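Local coordinates for DUF3299 domain-containing protein (Pseudomonas aeruginosa, PDB 4HSP) that is of unknown function but belongs to the DUF3299 family and has a curled beta sheet consistent with an OB-like fold, at residues L11-A14 with G15-P18; K104-M108 with D109-Q113. All blocks are in the same frame, centred on the assembly; numbering follows the deposited sequence. Where two conformers were deposited one is given.

In the fold
Contact 1 (L11-A14 with G15-P18) and contact 2 (K104-M108 with D109-Q113) are two surface bends of one chain, on opposite sides of its centre. Their own centres lie 30 Å apart and their nearest atoms about 17 Å apart, so they do not touch. Contact 1 rounds a turn in the loop between strand 4-5 and helix 26-34, where three 1,2-ethanediol molecules, probably from the crystallisation liquor, sit against the backbone. Contact 2 is the bend that connects strand 105-107 to strand 115-118 of the same curled sheet. Other subunits of the tetrameric assembly reach contact 2, whereas none touches contact 1. Neither contact can be tied to an active site, the function being unknown.

Contact 1: residues L11-A14 with G15-P18; sequences LIPA and GAPP. With EDO (1,2-ethanediol), chain E; EDO (1,2-ethanediol), chain H; EDO (1,2-ethanediol), chain G.
The amide N of A16 donates to the carbonyl O of P13 at 3.1 Å, closing a type II beta turn from P13 to A16. The N-H points fairly straight at its acceptor (153°), although the donor stands above the carbonyl plane of P13. G15, the third residue of the turn, takes the positive phi (97°) expected at that position of a type II turn, which glycine readily adopts.

Inside the bend the methyl of A16 is met by two side chains. Its CB lies 3.8 Å from P13 CG on the pyrrolidine ring and 3.7 Å from I12 CG2. In I12 a chi1 of -58° sets CG1 beside the backbone N and leaves CG2 anti to it, which also carries CG2 to within 3.6 Å of the carbonyl O of P17. Further back, L11 O accepts a hydrogen bond from Y135 OH, tying the chain just before the turn to strand 132-144.

Around the turn, G15 N donates to O2 of the ethanediol of chain H at 3.0 Å, and I12 O accepts from O2 of that of chain G at 2.8 Å. One backbone bond and a small apolar cluster thus shape the bend from within, while backbone groups in and next to the turn bond to small hydroxylic molecules, as they probably would to water.

Contact 2: residues K104-M108 with D109-Q113; sequences KGVQM and DELYQ
The side chains of Q107 and D109 lie side by side and point the same way, with amide and carboxylate planes 33° apart. It is the aliphatic part of Q107 that D109 meets, with OD2 3.3 Å from Q107 CB. The E110 side chain crosses Q107 at a slant, its carboxylate turned 64° from the amide, and brings OE2 to 3.4 Å from Q107 CG. E110 gets there because its CG sits between the backbone N and carbonyl carbon (chi1 59°), with the chain extended beyond. On the ring of Y112, Q113 CB lies 4.0 Å above one face toward the rim, and the carbonyl O of D109 comes to the edge in the ring plane.

L111 packs against V106 and the neighbouring strands. Its CD2 lies 3.9 Å from V106 CG1, and its CG comes within 3.5 Å of the carbonyl O of M108, a selenomethionine. I63, P65 and V74 of those strands also touch L111. Q113 NE2 donates a nearly straight hydrogen bond to E110 O at 2.9 Å, linking the end of the bend back to E110. The Y112 ring meets the Y112 ring of one neighbouring copy of the protein and the H88 ring of another.

Such an irregular bend carries strand 105-107, which pairs antiparallel with 73-80, toward strand 115-118 in a curled mixed sheet, consistent with an OB-like barrel.

Contact 1: residues L11-A14 with G15-P18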
# COMPACT_ATOMS: atom_id res chain seq x y z
N LEU A 11 -29.02 4.80 0.23
CA LEU A 11 -28.89 4.83 1.68
C LEU A 11 -29.21 6.22 2.20
O LEU A 11 -29.25 6.42 3.41
CB LEU A 11 -27.46 4.39 2.08
CG LEU A 11 -27.26 2.91 2.42
CD1 LEU A 11 -27.72 1.97 1.28
CD2 LEU A 11 -25.83 2.66 2.82
N ILE A 12 -29.49 7.17 1.30
CA ILE A 12 -29.88 8.53 1.64
C ILE A 12 -31.38 8.68 1.37
O ILE A 12 -31.80 8.56 0.21
CB ILE A 12 -29.04 9.63 0.92
CG1 ILE A 12 -27.53 9.49 1.23
CG2 ILE A 12 -29.54 11.01 1.34
CD1 ILE A 12 -26.66 10.28 0.39
N PRO A 13 -32.21 8.94 2.41
CA PRO A 13 -33.65 9.09 2.19
C PRO A 13 -33.99 10.34 1.39
O PRO A 13 -33.20 11.28 1.31
CB PRO A 13 -34.22 9.16 3.60
CG PRO A 13 -33.17 9.57 4.43
CD PRO A 13 -31.89 9.06 3.85
N ALA A 14 -35.16 10.31 0.75
CA ALA A 14 -35.70 11.41 -0.04
C ALA A 14 -35.83 12.65 0.85
O ALA A 14 -36.39 12.56 1.95
CB ALA A 14 -37.06 11.00 -0.60
N GLY A 15 -35.23 13.75 0.40
CA GLY A 15 -35.25 15.02 1.12
C GLY A 15 -34.03 15.28 1.98
O GLY A 15 -33.74 16.45 2.30
N ALA A 16 -33.30 14.21 2.34
CA ALA A 16 -32.09 14.32 3.15
C ALA A 16 -30.93 14.93 2.33
O ALA A 16 -30.91 14.77 1.10
CB ALA A 16 -31.69 12.96 3.71
N PRO A 17 -29.98 15.64 2.97
CA PRO A 17 -28.86 16.23 2.20
C PRO A 17 -28.02 15.18 1.47
O PRO A 17 -27.78 14.10 2.04
CB PRO A 17 -28.00 16.94 3.26
CG PRO A 17 -28.90 17.11 4.46
CD PRO A 17 -29.87 15.96 4.42
N PRO A 18 -27.56 15.44 0.22
CA PRO A 18 -26.69 14.45 -0.45
C PRO A 18 -25.31 14.40 0.18
O PRO A 18 -24.95 15.26 1.00
CB PRO A 18 -26.63 14.95 -1.91
CG PRO A 18 -26.90 16.42 -1.83
CD PRO A 18 -27.72 16.67 -0.59
C1 EDO E . -37.35 7.73 2.63
O1 EDO E . -36.84 7.47 1.30
C2 EDO E . -36.84 6.64 3.64
O2 EDO E . -37.16 6.92 5.02
C1 EDO H . -34.10 12.33 -3.93
O1 EDO H . -34.29 11.07 -3.27
C2 EDO H . -34.50 13.54 -3.04
O2 EDO H . -33.48 13.87 -2.09
C1 EDO G . -32.57 7.28 -3.58
O1 EDO G . -31.90 6.54 -4.61
C2 EDO G . -33.24 6.34 -2.52
O2 EDO G . -33.61 7.08 -1.36

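Contact 2: residues K104-M108 with D109-Q113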
# COMPACT_ATOMS: atom_id res chain seq x y z
N LYS A 104 -15.90 -14.82 8.38
CA LYS A 104 -14.85 -15.06 7.38
C LYS A 104 -14.13 -13.72 7.20
O LYS A 104 -14.63 -12.82 6.49
CB LYS A 104 -15.43 -15.57 6.03
CG LYS A 104 -16.30 -16.82 6.07
CD LYS A 104 -17.10 -16.97 4.77
CE LYS A 104 -17.75 -18.33 4.66
NZ LYS A 104 -18.48 -18.49 3.37
N GLY A 105 -13.01 -13.56 7.91
CA GLY A 105 -12.24 -12.32 7.90
C GLY A 105 -11.59 -11.96 6.58
O GLY A 105 -11.49 -12.79 5.68
N VAL A 106 -11.12 -10.71 6.47
CA VAL A 106 -10.42 -10.21 5.29
C VAL A 106 -8.98 -9.96 5.67
O VAL A 106 -8.71 -9.44 6.75
CB VAL A 106 -11.07 -8.93 4.69
CG1 VAL A 106 -10.42 -8.54 3.37
CG2 VAL A 106 -12.57 -9.08 4.52
N GLN A 107 -8.05 -10.27 4.75
CA GLN A 107 -6.61 -10.05 4.88
C GLN A 107 -6.32 -8.56 4.98
O GLN A 107 -6.78 -7.82 4.11
CB GLN A 107 -5.88 -10.65 3.67
CG GLN A 107 -6.31 -12.08 3.26
CD GLN A 107 -5.50 -13.16 3.93
OE1 GLN A 107 -4.60 -12.91 4.75
NE2 GLN A 107 -5.80 -14.41 3.59
N MSE A 108 -5.56 -8.13 6.03
CA MSE A 108 -5.16 -6.73 6.29
C MSE A 108 -4.43 -6.10 5.10
O MSE A 108 -4.55 -4.89 4.87
CB MSE A 108 -4.24 -6.68 7.52
CG MSE A 108 -4.50 -7.78 8.53
SE MSE A 108 -2.98 -8.09 9.72
CE MSE A 108 -2.01 -9.37 8.69
N ASP A 109 -3.64 -6.93 4.37
CA ASP A 109 -2.81 -6.57 3.22
C ASP A 109 -3.62 -6.03 2.03
O ASP A 109 -3.35 -4.91 1.57
CB ASP A 109 -1.93 -7.78 2.78
CG ASP A 109 -2.64 -9.07 2.36
OD1 ASP A 109 -3.12 -9.13 1.19
OD2 ASP A 109 -2.64 -10.04 3.14
N GLU A 110 -4.63 -6.80 1.58
CA GLU A 110 -5.44 -6.52 0.41
C GLU A 110 -6.62 -5.51 0.64
O GLU A 110 -7.62 -5.59 -0.07
CB GLU A 110 -5.94 -7.85 -0.21
CG GLU A 110 -6.77 -8.77 0.67
CD GLU A 110 -7.40 -9.97 -0.02
OE1 GLU A 110 -7.28 -10.07 -1.27
OE2 GLU A 110 -8.03 -10.79 0.67
N LEU A 111 -6.43 -4.47 1.49
CA LEU A 111 -7.47 -3.46 1.75
C LEU A 111 -7.29 -2.18 0.92
O LEU A 111 -7.95 -1.17 1.20
CB LEU A 111 -7.53 -3.09 3.25
CG LEU A 111 -7.88 -4.20 4.26
CD1 LEU A 111 -7.98 -3.63 5.67
CD2 LEU A 111 -9.17 -4.92 3.89
N TYR A 112 -6.45 -2.23 -0.11
CA TYR A 112 -6.14 -1.13 -1.04
C TYR A 112 -7.19 -1.11 -2.16
O TYR A 112 -7.29 -0.15 -2.92
CB TYR A 112 -4.71 -1.32 -1.63
CG TYR A 112 -4.55 -2.63 -2.41
CD1 TYR A 112 -4.33 -3.84 -1.75
CD2 TYR A 112 -4.73 -2.66 -3.79
CE1 TYR A 112 -4.29 -5.05 -2.44
CE2 TYR A 112 -4.67 -3.87 -4.50
CZ TYR A 112 -4.46 -5.06 -3.82
OH TYR A 112 -4.38 -6.26 -4.50
N GLN A 113 -7.92 -2.21 -2.29
CA GLN A 113 -8.92 -2.41 -3.35
C GLN A 113 -10.33 -2.33 -2.79
O GLN A 113 -10.51 -2.53 -1.57
CB GLN A 113 -8.69 -3.78 -4.02
CG GLN A 113 -9.09 -4.98 -3.19
CD GLN A 113 -8.40 -6.23 -3.63
OE1 GLN A 113 -8.55 -6.71 -4.75
NE2 GLN A 113 -7.63 -6.79 -2.73